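Long-range contacts in putative glucose-6-phosphate 1-epimerase (PDB 2HTB), which probably interconverts the alpha and beta anomers of glucose 6-phosphate, acting as a hexose-6-phosphate 1-epimerase: residues A[146-151]-A[170-175]; A[174-179]-A[288-293]; A[69-74]-A[240-245]; A[180-185]-A[233-238]; A[28-33]-A[123-128]. All blocks are in the same frame, centred on the assembly; numbering follows the deposited sequence.

Interaction 1: residues A[146-151]-A[170-175]; sequences WPHDFT and GEFATT
G170 sets its CA 4.1 Å from the carbonyl O of D149, where the loop leading into strand 151-158 passes over the start of strand 172-183 at one end of the beta-sandwich of this aldose 1-epimerase (galactose mutarotase-like) fold. Its backbone angles suit a residue without a side chain, and its C lies over one face of the F172 ring. At E171 the backbone does the touching: its O comes 4.0 Å from CD2 of the H148 imidazole, while the carboxylate leads away to a weak hydrogen bond with E294 N. F172 is the centre of the contact. With CG swung between its backbone N and carbonyl carbon (chi1 42°), the ring is folded in among W146, D149 and F150. Its CB sits under the middle of the H148 ring, 4.1 Å from the centroid and 12° off the normal, a CH-pi contact. On the side opposite G170, W146 CH2 reaches CD2 of F172 at 3.7 Å, the two ring planes inclined obliquely at 57°. The F172 rim is occupied as well: CE2 has D149 O in the ring plane at 3.5 Å and F150 CB at 3.6 Å, and the F150 ring itself turns off to meet W96 edge-to-face. A173 points its CB away, yet its O lies near the indole plane of W146. Last, T174 CG2 comes obliquely to W146 CZ2, 4.3 Å away.

Interaction 2: residues A[174-179]-A[288-293]; sequences TTSALH and APQQAT
Q290 lays its CB over the backbone of T174, 3.8 Å from the carbonyl O, and the two residues form an antiparallel hydrogen-bonded beta bridge between strands 172-183 and 289-292. T174 N gives its hydrogen to Q290 O at 3.0 Å, and Q290 N returns one to T174 O that is almost straight at 176°. Segments 174-178 and 289-292 run at 110° to each other, so within 174-179 and 288-293 they pair at this single bridge. Beyond it the Q290 chain, with CG anti to the backbone N (chi1 -153°) and extended from there, crosses T174 obliquely and brings OE1 toward S176. Its OE1 does not bond either hydroxyl directly, staying 4.0 Å from T174 OG1; water fills the step. One molecule joins Q290 OE1, T174 OG1 and S176 OG, each at 2.6 Å, and donates to the amide oxygen. That oxygen receives a second water hydrogen from a molecule also held by S176 OG, while NE2 binds the carbonyl O of R299. H179, probably an active-site residue, lies well clear of this bridge. A third water spans the start of the contact, 2.9 Å from T174 OG1 and donating to Q290 O at 2.7 Å.

Interaction 3: residues A[69-74]-A[240-245]; sequences GEEEVL and LNRTID
R242, the residue most buried by the contact, reaches with its guanidinium from strand 242-249 to the carbonyls of E71 and E72, tying a loop of the aldose 1-epimerase beta-sandwich to its nine-stranded sheet. R242 and N241 both face D237 in a G1 beta bulge. CG of R242 stands between its backbone N and carbonyl carbon (chi1 61°), and the chain runs extended to NE, so the group arrives edge first. NH2 donates to E72 O at 2.8 Å in a bond of 164°, with the oxygen in the guanidinium plane; it also binds N183 O. NH1 donates to E71 O at 3.0 Å, but stands 59° out of that carbonyl plane. L240 CD1 covers the guanidinium on one side. E71 supplies its CB, 3.3 Å from R242 NH1, and its bent chain carries the carboxylate away instead of pairing with the arginine. V73 has its CA 3.8 Å from R242 NH2 and adds an apolar touch, its CG1 meeting I244 CD1 loosely at 4.5 Å, next to F182 and I304. A water in the guanidinium plane completes the edge, accepting from R242 NH1 at 3.0 Å and from E71 N, and donating to E70 OE1 at 2.6 Å.

Interaction 4: residues A[180-185]-A[233-238]; sequences SYFNVG and SVIHDA
Strand residues F182 and I235 face each other with CA atoms 8.7 Å apart, too far for backbone pairing, and the gap narrows to 6.4 Å between the CA atoms of V184 and D237. Side chains bridge it. I235 holds CG1 anti to its carbonyl carbon and runs on nearly extended, which sends CD1 against the root of the F182 ring: 3.6 Å from CG and 3.7 Å from CB, approaching obliquely. Its other branch, CG2, meets V184 CG2 at 3.9 Å, so the two arms of I235 serve two different partners. V184 CG2 also touches the D237 carboxylate, 3.6 Å from OD2. D237 has its CG anti to the backbone N (chi1 176°), which carries the carboxylate across to the end of the other segment. There G185 N donates to OD2 at 2.9 Å with an angle of 160°, meeting the oxygen on its syn side but 27° out of the carboxylate plane. OD1 accepts from the backbone N of T239 and L240, so three N-H groups hold this buried carboxylate and would be expected to favour its charged form. V281, V192 and I244 pack around I235. The arrangement is sandwich-core packing: F182, its side chain about 7 Å from that of E282 of the presumed active site, brings a strand of the eight-stranded sheet against the inner side of a strand of the nine-stranded sheet.

Interaction 5: residues A[28-33]-A[123-128]; sequences QLTPVL and HNEDDN
An ST turn at T30 presents its hydroxyl to E125 at the surface of the protein. T30 OG1 donates to E125 OE1 at 2.6 Å, on the syn side of that oxygen and 18° out of the carboxylate plane. The same OG1 accepts a weak bond from L33 N and one from V32 N, whose modelled position is less sure. E125 stretches out beyond CG and slides past T30 in the opposite direction, bringing OE2 across P31, 3.7 Å from its CG, and 3.9 Å from V32 CB. The turn sits in the hairpin between strands 27-28 and 33-38, with L29 and T30 opposite L33 in a classic beta bulge, and it packs on 119-125, an outermost strand of the nine-stranded sheet of the sandwich. H123 meets the apolar groups of the turn. Its CG lies between the backbone N and carbonyl carbon (chi1 60°), turning the imidazole toward L33; L33 CD1 sits over one face in a CH-pi contact, 3.8 Å from the centroid and displaced toward the rim near ND1. T30 CG2 reaches H123 CE1 at 3.5 Å, and L29 CD2 comes 3.9 Å from H123 NE2.

In the fold
Strand 172-183 strings together interactions 1, 2 and 4. Interactions 1 and 2 share T174 and T175 and touch directly, F172 O lying 2.9 Å from A292 N, a probable hydrogen bond. H179 of the presumed active site ends the 174-179 segment, next to where interaction 4 begins; the side chain of E282 lies about 10 Å from that of S176 and about 7 Å from that of F182. Interactions 3 and 4 have centres about 7 Å apart and are joined by probable hydrogen bonds, V73 O to N183 N at 2.6 Å and I244 O to I235 N at 2.8 Å. Interaction 5 stands apart, its centre about 24 Å from that of interaction 3.

Interaction 1: residues A[146-151]-A[170-175]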
# COMPACT_ATOMS: atom_id res chain seq x y z
N TRP A 146 19.58 -10.82 2.94
CA TRP A 146 18.75 -11.62 2.05
C TRP A 146 19.68 -12.00 0.87
O TRP A 146 20.04 -11.20 0.06
CB TRP A 146 17.45 -10.84 1.70
CG TRP A 146 16.44 -11.68 1.10
CD1 TRP A 146 15.75 -12.70 1.71
CD2 TRP A 146 15.97 -11.62 -0.25
NE1 TRP A 146 14.92 -13.31 0.78
CE2 TRP A 146 15.04 -12.67 -0.42
CE3 TRP A 146 16.28 -10.83 -1.33
CZ2 TRP A 146 14.39 -12.91 -1.60
CZ3 TRP A 146 15.60 -11.04 -2.58
CH2 TRP A 146 14.69 -12.08 -2.69
N PRO A 147 20.19 -13.20 0.89
CA PRO A 147 21.31 -13.47 -0.01
C PRO A 147 20.81 -13.86 -1.39
O PRO A 147 20.88 -14.99 -1.78
CB PRO A 147 22.04 -14.61 0.69
CG PRO A 147 20.82 -15.45 1.27
CD PRO A 147 19.79 -14.36 1.70
N HIS A 148 20.29 -12.89 -2.11
CA HIS A 148 19.74 -13.07 -3.47
C HIS A 148 19.87 -11.78 -4.32
O HIS A 148 19.51 -10.64 -3.86
CB HIS A 148 18.26 -13.39 -3.39
CG HIS A 148 17.94 -14.76 -2.85
ND1 HIS A 148 17.37 -14.96 -1.60
CD2 HIS A 148 18.15 -15.99 -3.37
CE1 HIS A 148 17.23 -16.26 -1.39
NE2 HIS A 148 17.69 -16.90 -2.46
N ASP A 149 20.32 -11.93 -5.56
CA ASP A 149 20.26 -10.85 -6.51
C ASP A 149 18.82 -10.66 -6.91
O ASP A 149 18.10 -11.64 -7.10
CB ASP A 149 21.03 -11.21 -7.78
CG ASP A 149 22.57 -11.30 -7.53
OD1 ASP A 149 23.09 -10.70 -6.52
OD2 ASP A 149 23.26 -12.00 -8.33
N PHE A 150 18.40 -9.42 -7.06
CA PHE A 150 17.07 -9.14 -7.62
C PHE A 150 17.04 -7.78 -8.31
O PHE A 150 17.90 -6.92 -8.07
CB PHE A 150 16.02 -9.14 -6.51
CG PHE A 150 16.17 -7.99 -5.56
CD1 PHE A 150 16.98 -8.12 -4.40
CD2 PHE A 150 15.52 -6.76 -5.82
CE1 PHE A 150 17.11 -7.03 -3.48
CE2 PHE A 150 15.62 -5.66 -4.90
CZ PHE A 150 16.44 -5.76 -3.73
N THR A 151 16.00 -7.59 -9.12
CA THR A 151 15.62 -6.24 -9.60
C THR A 151 14.13 -6.20 -9.35
O THR A 151 13.35 -7.14 -9.83
CB THR A 151 15.92 -6.08 -11.08
OG1 THR A 151 17.33 -6.22 -11.28
CG2 THR A 151 15.51 -4.76 -11.58
N GLY A 170 14.52 -12.34 -10.72
CA GLY A 170 15.54 -13.11 -10.01
C GLY A 170 15.04 -14.53 -9.91
O GLY A 170 14.11 -14.91 -10.62
N GLU A 171 15.70 -15.30 -9.04
CA GLU A 171 15.52 -16.71 -8.88
C GLU A 171 15.38 -16.96 -7.41
O GLU A 171 16.38 -17.18 -6.72
CB GLU A 171 16.75 -17.44 -9.37
CG GLU A 171 17.42 -16.93 -10.80
CD GLU A 171 16.98 -17.83 -12.02
OE1 GLU A 171 16.56 -19.02 -11.71
OE2 GLU A 171 17.02 -17.36 -13.24
N PHE A 172 14.15 -16.87 -6.89
CA PHE A 172 13.91 -16.97 -5.49
C PHE A 172 12.43 -17.10 -5.18
O PHE A 172 11.55 -16.74 -6.00
CB PHE A 172 14.37 -15.68 -4.81
CG PHE A 172 14.01 -14.44 -5.56
CD1 PHE A 172 12.69 -14.08 -5.76
CD2 PHE A 172 15.00 -13.63 -6.06
CE1 PHE A 172 12.38 -12.90 -6.44
CE2 PHE A 172 14.72 -12.44 -6.79
CZ PHE A 172 13.45 -12.06 -6.97
N ALA A 173 12.16 -17.54 -3.96
CA ALA A 173 10.85 -17.39 -3.36
C ALA A 173 10.63 -16.10 -2.48
O ALA A 173 11.51 -15.76 -1.64
CB ALA A 173 10.50 -18.61 -2.55
N THR A 174 9.44 -15.47 -2.62
CA THR A 174 9.08 -14.35 -1.78
C THR A 174 7.72 -14.54 -1.21
O THR A 174 6.99 -15.42 -1.61
CB THR A 174 9.07 -12.98 -2.55
OG1 THR A 174 8.03 -12.96 -3.56
CG2 THR A 174 10.38 -12.77 -3.16
N THR A 175 7.37 -13.65 -0.30
CA THR A 175 6.03 -13.56 0.17
C THR A 175 5.86 -12.10 0.22
O THR A 175 6.81 -11.41 0.56
CB THR A 175 5.97 -14.31 1.49
OG1 THR A 175 4.98 -15.34 1.39
CG2 THR A 175 5.76 -13.46 2.58

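Interaction 2: residues A[174-179]-A[288-293]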
# COMPACT_ATOMS: atom_id res chain seq x y z
N THR A 174 9.44 -15.47 -2.62
CA THR A 174 9.08 -14.35 -1.78
C THR A 174 7.72 -14.54 -1.21
O THR A 174 6.99 -15.42 -1.61
CB THR A 174 9.07 -12.98 -2.55
OG1 THR A 174 8.03 -12.96 -3.56
CG2 THR A 174 10.38 -12.77 -3.16
N THR A 175 7.37 -13.65 -0.30
CA THR A 175 6.03 -13.56 0.17
C THR A 175 5.86 -12.10 0.22
O THR A 175 6.81 -11.41 0.56
CB THR A 175 5.97 -14.31 1.49
OG1 THR A 175 4.98 -15.34 1.39
CG2 THR A 175 5.76 -13.46 2.58
N SER A 176 4.72 -11.57 -0.21
CA SER A 176 4.64 -10.12 -0.33
C SER A 176 3.22 -9.59 -0.21
O SER A 176 2.27 -10.40 -0.16
CB SER A 176 5.22 -9.71 -1.65
OG SER A 176 4.59 -10.41 -2.72
N ALA A 177 3.06 -8.25 -0.16
CA ALA A 177 1.74 -7.58 -0.14
C ALA A 177 1.77 -6.13 -0.65
O ALA A 177 2.81 -5.49 -0.58
CB ALA A 177 1.19 -7.61 1.26
N LEU A 178 0.68 -5.62 -1.19
CA LEU A 178 0.53 -4.16 -1.34
C LEU A 178 -0.34 -3.79 -0.17
O LEU A 178 -1.52 -4.21 -0.09
CB LEU A 178 -0.07 -3.68 -2.70
CG LEU A 178 0.68 -4.32 -3.92
CD1 LEU A 178 0.01 -4.18 -5.35
CD2 LEU A 178 2.05 -3.71 -3.99
N HIS A 179 0.23 -3.05 0.78
CA HIS A 179 -0.44 -2.93 2.06
C HIS A 179 -1.34 -1.67 2.15
O HIS A 179 -1.20 -0.83 3.07
CB HIS A 179 0.62 -3.03 3.14
CG HIS A 179 0.12 -3.18 4.55
ND1 HIS A 179 -0.83 -2.34 5.10
CD2 HIS A 179 0.55 -3.97 5.56
CE1 HIS A 179 -0.98 -2.62 6.38
NE2 HIS A 179 -0.17 -3.61 6.68
N ALA A 288 1.34 -19.13 0.63
CA ALA A 288 2.23 -19.98 -0.08
C ALA A 288 3.31 -19.05 -0.67
O ALA A 288 3.12 -17.82 -0.79
CB ALA A 288 1.49 -20.85 -1.21
N PRO A 289 4.48 -19.63 -0.97
CA PRO A 289 5.58 -18.86 -1.54
C PRO A 289 5.31 -18.59 -2.95
O PRO A 289 4.65 -19.38 -3.61
CB PRO A 289 6.80 -19.77 -1.35
CG PRO A 289 6.26 -21.21 -1.20
CD PRO A 289 4.82 -21.08 -0.74
N GLN A 290 5.75 -17.44 -3.42
CA GLN A 290 5.71 -17.10 -4.85
C GLN A 290 7.09 -17.20 -5.47
O GLN A 290 8.05 -16.56 -5.00
CB GLN A 290 5.25 -15.66 -4.95
CG GLN A 290 4.55 -15.36 -6.24
CD GLN A 290 4.09 -13.94 -6.35
OE1 GLN A 290 4.56 -13.04 -5.59
NE2 GLN A 290 3.17 -13.71 -7.31
N GLN A 291 7.23 -17.98 -6.50
CA GLN A 291 8.53 -18.22 -7.13
C GLN A 291 8.80 -17.28 -8.32
O GLN A 291 7.94 -17.14 -9.16
CB GLN A 291 8.56 -19.66 -7.57
CG GLN A 291 8.19 -20.60 -6.36
CD GLN A 291 9.37 -20.76 -5.36
OE1 GLN A 291 10.53 -20.53 -5.71
NE2 GLN A 291 9.07 -21.12 -4.16
N ALA A 292 9.91 -16.57 -8.38
CA ALA A 292 10.31 -15.90 -9.60
C ALA A 292 11.39 -16.74 -10.25
O ALA A 292 12.09 -17.47 -9.58
CB ALA A 292 10.84 -14.49 -9.31
N THR A 293 11.56 -16.64 -11.55
CA THR A 293 12.64 -17.39 -12.21
C THR A 293 13.16 -16.47 -13.25
O THR A 293 12.51 -15.50 -13.57
CB THR A 293 12.17 -18.62 -12.92
OG1 THR A 293 11.29 -18.20 -13.99
CG2 THR A 293 11.45 -19.66 -11.93
O HOH W 1 5.49 -12.79 -3.14
O HOH W 2 9.22 -14.27 -5.81
O HOH W 3 5.12 -10.32 -5.39

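Interaction 3: residues A[69-74]-A[240-245]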
# COMPACT_ATOMS: atom_id res chain seq x y z
N GLY A 69 -12.31 15.83 -7.89
CA GLY A 69 -13.71 15.71 -7.49
C GLY A 69 -13.98 14.71 -6.41
O GLY A 69 -15.15 14.38 -6.14
N GLU A 70 -12.92 14.14 -5.83
CA GLU A 70 -13.13 13.10 -4.80
C GLU A 70 -12.46 13.44 -3.45
O GLU A 70 -11.62 14.34 -3.40
CB GLU A 70 -12.71 11.75 -5.35
CG GLU A 70 -13.41 11.34 -6.62
CD GLU A 70 -14.90 10.81 -6.45
OE1 GLU A 70 -15.50 10.93 -5.33
OE2 GLU A 70 -15.45 10.28 -7.50
N GLU A 71 -12.85 12.80 -2.37
CA GLU A 71 -12.05 12.82 -1.17
C GLU A 71 -10.81 11.93 -1.40
O GLU A 71 -10.81 11.00 -2.19
CB GLU A 71 -12.87 12.33 0.01
CG GLU A 71 -13.99 13.28 0.53
CD GLU A 71 -13.45 14.74 0.83
OE1 GLU A 71 -12.32 14.87 1.36
OE2 GLU A 71 -14.11 15.76 0.54
N GLU A 72 -9.73 12.27 -0.72
CA GLU A 72 -8.53 11.42 -0.70
C GLU A 72 -8.98 9.96 -0.48
O GLU A 72 -9.87 9.65 0.37
CB GLU A 72 -7.56 11.88 0.41
CG GLU A 72 -7.06 13.35 0.33
CD GLU A 72 -5.88 13.54 -0.59
OE1 GLU A 72 -5.17 12.56 -0.99
OE2 GLU A 72 -5.59 14.71 -0.95
N VAL A 73 -8.41 9.08 -1.32
CA VAL A 73 -8.77 7.68 -1.30
C VAL A 73 -7.81 6.98 -0.31
O VAL A 73 -8.22 6.17 0.49
CB VAL A 73 -8.68 7.14 -2.75
CG1 VAL A 73 -8.71 5.61 -2.75
CG2 VAL A 73 -9.79 7.78 -3.69
N LEU A 74 -6.52 7.36 -0.32
CA LEU A 74 -5.55 6.71 0.56
C LEU A 74 -5.37 7.52 1.84
O LEU A 74 -5.40 8.76 1.79
CB LEU A 74 -4.20 6.58 -0.14
CG LEU A 74 -4.17 5.62 -1.33
CD1 LEU A 74 -2.78 5.58 -1.89
CD2 LEU A 74 -4.69 4.19 -0.96
N LEU A 240 -18.54 8.94 4.36
CA LEU A 240 -18.16 9.76 3.24
C LEU A 240 -19.08 9.48 2.06
O LEU A 240 -18.96 10.14 0.99
CB LEU A 240 -16.71 9.47 2.86
CG LEU A 240 -15.63 9.85 3.84
CD1 LEU A 240 -14.28 9.59 3.24
CD2 LEU A 240 -15.73 11.33 4.15
N ASN A 241 -19.95 8.47 2.20
CA ASN A 241 -20.90 8.13 1.09
C ASN A 241 -20.35 7.68 -0.24
O ASN A 241 -20.61 8.32 -1.26
CB ASN A 241 -21.78 9.33 0.78
CG ASN A 241 -23.22 9.07 1.16
OD1 ASN A 241 -23.77 9.72 2.09
ND2 ASN A 241 -23.84 8.07 0.51
N ARG A 242 -19.58 6.61 -0.21
CA ARG A 242 -18.84 6.17 -1.35
C ARG A 242 -18.43 4.76 -1.20
O ARG A 242 -18.39 4.24 -0.07
CB ARG A 242 -17.58 6.97 -1.56
CG ARG A 242 -16.56 6.96 -0.48
CD ARG A 242 -15.31 7.76 -1.00
NE ARG A 242 -14.15 7.47 -0.18
CZ ARG A 242 -13.03 8.16 -0.22
NH1 ARG A 242 -12.95 9.21 -1.05
NH2 ARG A 242 -12.02 7.82 0.62
N THR A 243 -18.19 4.15 -2.37
CA THR A 243 -17.58 2.90 -2.39
C THR A 243 -16.22 3.00 -3.05
O THR A 243 -15.94 3.88 -3.97
CB THR A 243 -18.42 1.85 -3.06
OG1 THR A 243 -18.44 2.12 -4.46
CG2 THR A 243 -19.82 1.89 -2.54
N ILE A 244 -15.32 2.14 -2.53
CA ILE A 244 -13.99 2.06 -3.12
C ILE A 244 -13.77 0.67 -3.57
O ILE A 244 -13.83 -0.30 -2.79
CB ILE A 244 -12.86 2.41 -2.18
CG1 ILE A 244 -12.87 3.88 -1.83
CG2 ILE A 244 -11.54 2.01 -2.83
CD1 ILE A 244 -12.18 4.09 -0.38
N ASP A 245 -13.55 0.57 -4.88
CA ASP A 245 -13.31 -0.74 -5.48
C ASP A 245 -11.83 -1.15 -5.43
O ASP A 245 -10.92 -0.43 -5.88
CB ASP A 245 -13.78 -0.70 -6.92
CG ASP A 245 -15.23 -1.02 -7.05
OD1 ASP A 245 -15.98 -0.91 -6.08
OD2 ASP A 245 -15.64 -1.42 -8.15
O HOH W 4 -14.54 10.90 -2.93

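Interaction 4: residues A[180-185]-A[233-238]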
# COMPACT_ATOMS: atom_id res chain seq x y z
N SER A 180 -2.31 -1.60 1.27
CA SER A 180 -3.04 -0.33 1.07
C SER A 180 -3.83 0.22 2.23
O SER A 180 -4.67 -0.49 2.76
CB SER A 180 -4.00 -0.49 -0.07
OG SER A 180 -3.30 -0.71 -1.28
N TYR A 181 -3.64 1.49 2.57
CA TYR A 181 -4.44 2.13 3.60
C TYR A 181 -5.51 3.02 2.96
O TYR A 181 -5.21 4.11 2.40
CB TYR A 181 -3.60 3.05 4.51
CG TYR A 181 -2.67 2.37 5.42
CD1 TYR A 181 -1.48 1.78 4.93
CD2 TYR A 181 -2.95 2.30 6.78
CE1 TYR A 181 -0.61 1.12 5.79
CE2 TYR A 181 -2.12 1.65 7.68
CZ TYR A 181 -0.94 1.07 7.22
OH TYR A 181 -0.09 0.43 8.11
N PHE A 182 -6.76 2.63 3.09
CA PHE A 182 -7.82 3.43 2.48
C PHE A 182 -8.49 4.37 3.45
O PHE A 182 -8.85 3.95 4.54
CB PHE A 182 -8.86 2.51 1.82
CG PHE A 182 -8.30 1.77 0.65
CD1 PHE A 182 -7.79 0.47 0.81
CD2 PHE A 182 -8.25 2.39 -0.61
CE1 PHE A 182 -7.29 -0.24 -0.29
CE2 PHE A 182 -7.71 1.71 -1.74
CZ PHE A 182 -7.19 0.40 -1.57
N ASN A 183 -8.70 5.60 2.98
CA ASN A 183 -9.30 6.70 3.72
C ASN A 183 -10.75 6.44 3.79
O ASN A 183 -11.42 6.17 2.78
CB ASN A 183 -9.09 8.02 3.02
CG ASN A 183 -9.49 9.22 3.87
OD1 ASN A 183 -9.33 9.19 5.07
ND2 ASN A 183 -9.96 10.28 3.24
N VAL A 184 -11.27 6.57 4.99
CA VAL A 184 -12.60 6.16 5.25
C VAL A 184 -13.15 7.16 6.29
O VAL A 184 -12.39 7.72 7.13
CB VAL A 184 -12.49 4.71 5.63
CG1 VAL A 184 -13.01 4.39 7.01
CG2 VAL A 184 -13.01 3.83 4.52
N GLY A 185 -14.44 7.46 6.21
CA GLY A 185 -15.00 8.45 7.13
C GLY A 185 -15.08 8.06 8.62
O GLY A 185 -14.95 8.91 9.49
N SER A 233 -12.52 -6.39 -4.13
CA SER A 233 -13.03 -6.16 -2.80
C SER A 233 -13.67 -4.80 -2.86
O SER A 233 -13.18 -3.94 -3.62
CB SER A 233 -11.89 -6.18 -1.78
OG SER A 233 -11.18 -7.40 -1.86
N VAL A 234 -14.74 -4.59 -2.11
CA VAL A 234 -15.45 -3.30 -2.15
C VAL A 234 -15.57 -2.67 -0.78
O VAL A 234 -16.11 -3.24 0.15
CB VAL A 234 -16.87 -3.47 -2.84
CG1 VAL A 234 -17.52 -2.13 -3.11
CG2 VAL A 234 -16.76 -4.20 -4.23
N ILE A 235 -15.02 -1.51 -0.60
CA ILE A 235 -15.19 -0.82 0.65
C ILE A 235 -16.47 0.02 0.61
O ILE A 235 -16.64 0.96 -0.24
CB ILE A 235 -14.00 0.06 0.93
CG1 ILE A 235 -12.74 -0.76 1.09
CG2 ILE A 235 -14.29 1.03 2.08
CD1 ILE A 235 -11.48 0.13 0.75
N HIS A 236 -17.41 -0.32 1.47
CA HIS A 236 -18.60 0.53 1.62
C HIS A 236 -18.43 1.46 2.76
O HIS A 236 -18.20 1.00 3.90
CB HIS A 236 -19.80 -0.29 1.85
CG HIS A 236 -19.90 -1.41 0.87
ND1 HIS A 236 -20.79 -1.40 -0.18
CD2 HIS A 236 -19.23 -2.59 0.79
CE1 HIS A 236 -20.67 -2.52 -0.87
NE2 HIS A 236 -19.76 -3.28 -0.28
N ASP A 237 -18.50 2.75 2.45
CA ASP A 237 -18.32 3.80 3.43
C ASP A 237 -19.53 4.80 3.53
O ASP A 237 -19.76 5.70 2.66
CB ASP A 237 -17.00 4.50 3.12
CG ASP A 237 -16.73 5.68 4.00
OD1 ASP A 237 -17.63 6.00 4.84
OD2 ASP A 237 -15.60 6.26 3.86
N ALA A 238 -20.32 4.58 4.58
CA ALA A 238 -21.51 5.35 4.91
C ALA A 238 -21.25 6.77 5.52
O ALA A 238 -22.17 7.60 5.58
CB ALA A 238 -22.50 4.51 5.86

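Interaction 5: residues A[28-33]-A[123-128]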
# COMPACT_ATOMS: atom_id res chain seq x y z
N GLN A 28 11.32 20.71 -11.10
CA GLN A 28 10.10 20.50 -11.93
C GLN A 28 10.45 19.48 -13.03
O GLN A 28 11.07 19.89 -14.04
CB GLN A 28 9.61 21.73 -12.64
CG GLN A 28 8.52 22.52 -11.98
CD GLN A 28 7.19 21.86 -11.78
OE1 GLN A 28 6.59 22.16 -10.81
NE2 GLN A 28 6.71 21.02 -12.68
N LEU A 29 10.08 18.22 -12.87
CA LEU A 29 10.47 17.23 -13.81
C LEU A 29 9.73 17.47 -15.13
O LEU A 29 10.29 17.39 -16.18
CB LEU A 29 10.09 15.89 -13.30
CG LEU A 29 11.13 15.25 -12.40
CD1 LEU A 29 10.93 15.61 -10.88
CD2 LEU A 29 10.94 13.79 -12.64
N THR A 30 8.45 17.79 -15.04
CA THR A 30 7.58 17.99 -16.15
C THR A 30 6.50 18.92 -15.58
O THR A 30 6.52 19.20 -14.39
CB THR A 30 6.81 16.68 -16.56
OG1 THR A 30 5.70 16.54 -15.69
CG2 THR A 30 7.66 15.45 -16.48
N PRO A 31 5.59 19.43 -16.42
CA PRO A 31 4.69 20.48 -15.88
C PRO A 31 3.86 19.94 -14.76
O PRO A 31 3.30 20.67 -13.96
CB PRO A 31 3.77 20.87 -17.07
CG PRO A 31 3.99 19.78 -18.10
CD PRO A 31 5.39 19.19 -17.86
N VAL A 32 3.80 18.63 -14.70
CA VAL A 32 2.96 18.01 -13.68
C VAL A 32 3.68 17.22 -12.61
O VAL A 32 3.07 16.91 -11.62
CB VAL A 32 1.90 17.21 -14.36
CG1 VAL A 32 1.59 15.97 -13.61
CG2 VAL A 32 0.68 18.07 -14.51
N LEU A 33 4.97 16.95 -12.77
CA LEU A 33 5.71 16.12 -11.83
C LEU A 33 6.84 16.89 -11.27
O LEU A 33 7.63 17.57 -12.05
CB LEU A 33 6.35 14.95 -12.49
CG LEU A 33 5.66 13.65 -12.77
CD1 LEU A 33 6.61 12.83 -13.77
CD2 LEU A 33 5.40 12.91 -11.44
N HIS A 123 8.88 7.70 -16.65
CA HIS A 123 7.57 8.34 -16.44
C HIS A 123 7.11 8.90 -17.79
O HIS A 123 7.97 9.37 -18.61
CB HIS A 123 7.64 9.45 -15.34
CG HIS A 123 8.59 10.54 -15.67
ND1 HIS A 123 8.26 11.57 -16.52
CD2 HIS A 123 9.88 10.75 -15.31
CE1 HIS A 123 9.31 12.38 -16.67
NE2 HIS A 123 10.30 11.89 -15.94
N ASN A 124 5.80 8.79 -18.02
CA ASN A 124 5.13 9.48 -19.08
C ASN A 124 3.83 10.04 -18.55
O ASN A 124 3.34 9.63 -17.49
CB ASN A 124 4.95 8.62 -20.35
CG ASN A 124 3.88 7.57 -20.17
OD1 ASN A 124 4.15 6.32 -20.16
ND2 ASN A 124 2.62 8.05 -20.01
N GLU A 125 3.31 11.05 -19.25
CA GLU A 125 1.99 11.64 -18.93
C GLU A 125 1.14 11.94 -20.17
O GLU A 125 1.64 12.02 -21.30
CB GLU A 125 2.14 12.88 -18.08
CG GLU A 125 3.05 13.93 -18.72
CD GLU A 125 3.51 14.98 -17.75
OE1 GLU A 125 4.27 14.63 -16.81
OE2 GLU A 125 3.13 16.15 -17.94
N ASP A 126 -0.14 12.17 -19.88
CA ASP A 126 -1.27 12.32 -20.80
C ASP A 126 -2.11 13.40 -20.25
O ASP A 126 -1.85 13.91 -19.14
CB ASP A 126 -2.23 11.14 -20.61
CG ASP A 126 -1.96 10.13 -21.53
OD1 ASP A 126 -0.99 10.39 -22.21
OD2 ASP A 126 -2.63 9.10 -21.60
N ASP A 127 -3.22 13.61 -20.94
CA ASP A 127 -4.34 14.33 -20.45
C ASP A 127 -5.11 13.47 -19.45
O ASP A 127 -5.89 14.01 -18.69
CB ASP A 127 -5.23 14.71 -21.63
CG ASP A 127 -4.47 15.49 -22.74
OD1 ASP A 127 -3.40 16.13 -22.54
OD2 ASP A 127 -4.99 15.46 -23.86
N ASN A 128 -4.89 12.14 -19.40
CA ASN A 128 -5.65 11.30 -18.44
C ASN A 128 -4.99 11.03 -17.08
O ASN A 128 -5.67 10.57 -16.11
CB ASN A 128 -6.03 9.96 -19.09
CG ASN A 128 -6.98 10.13 -20.30
OD1 ASN A 128 -7.18 9.20 -21.05
ND2 ASN A 128 -7.56 11.32 -20.48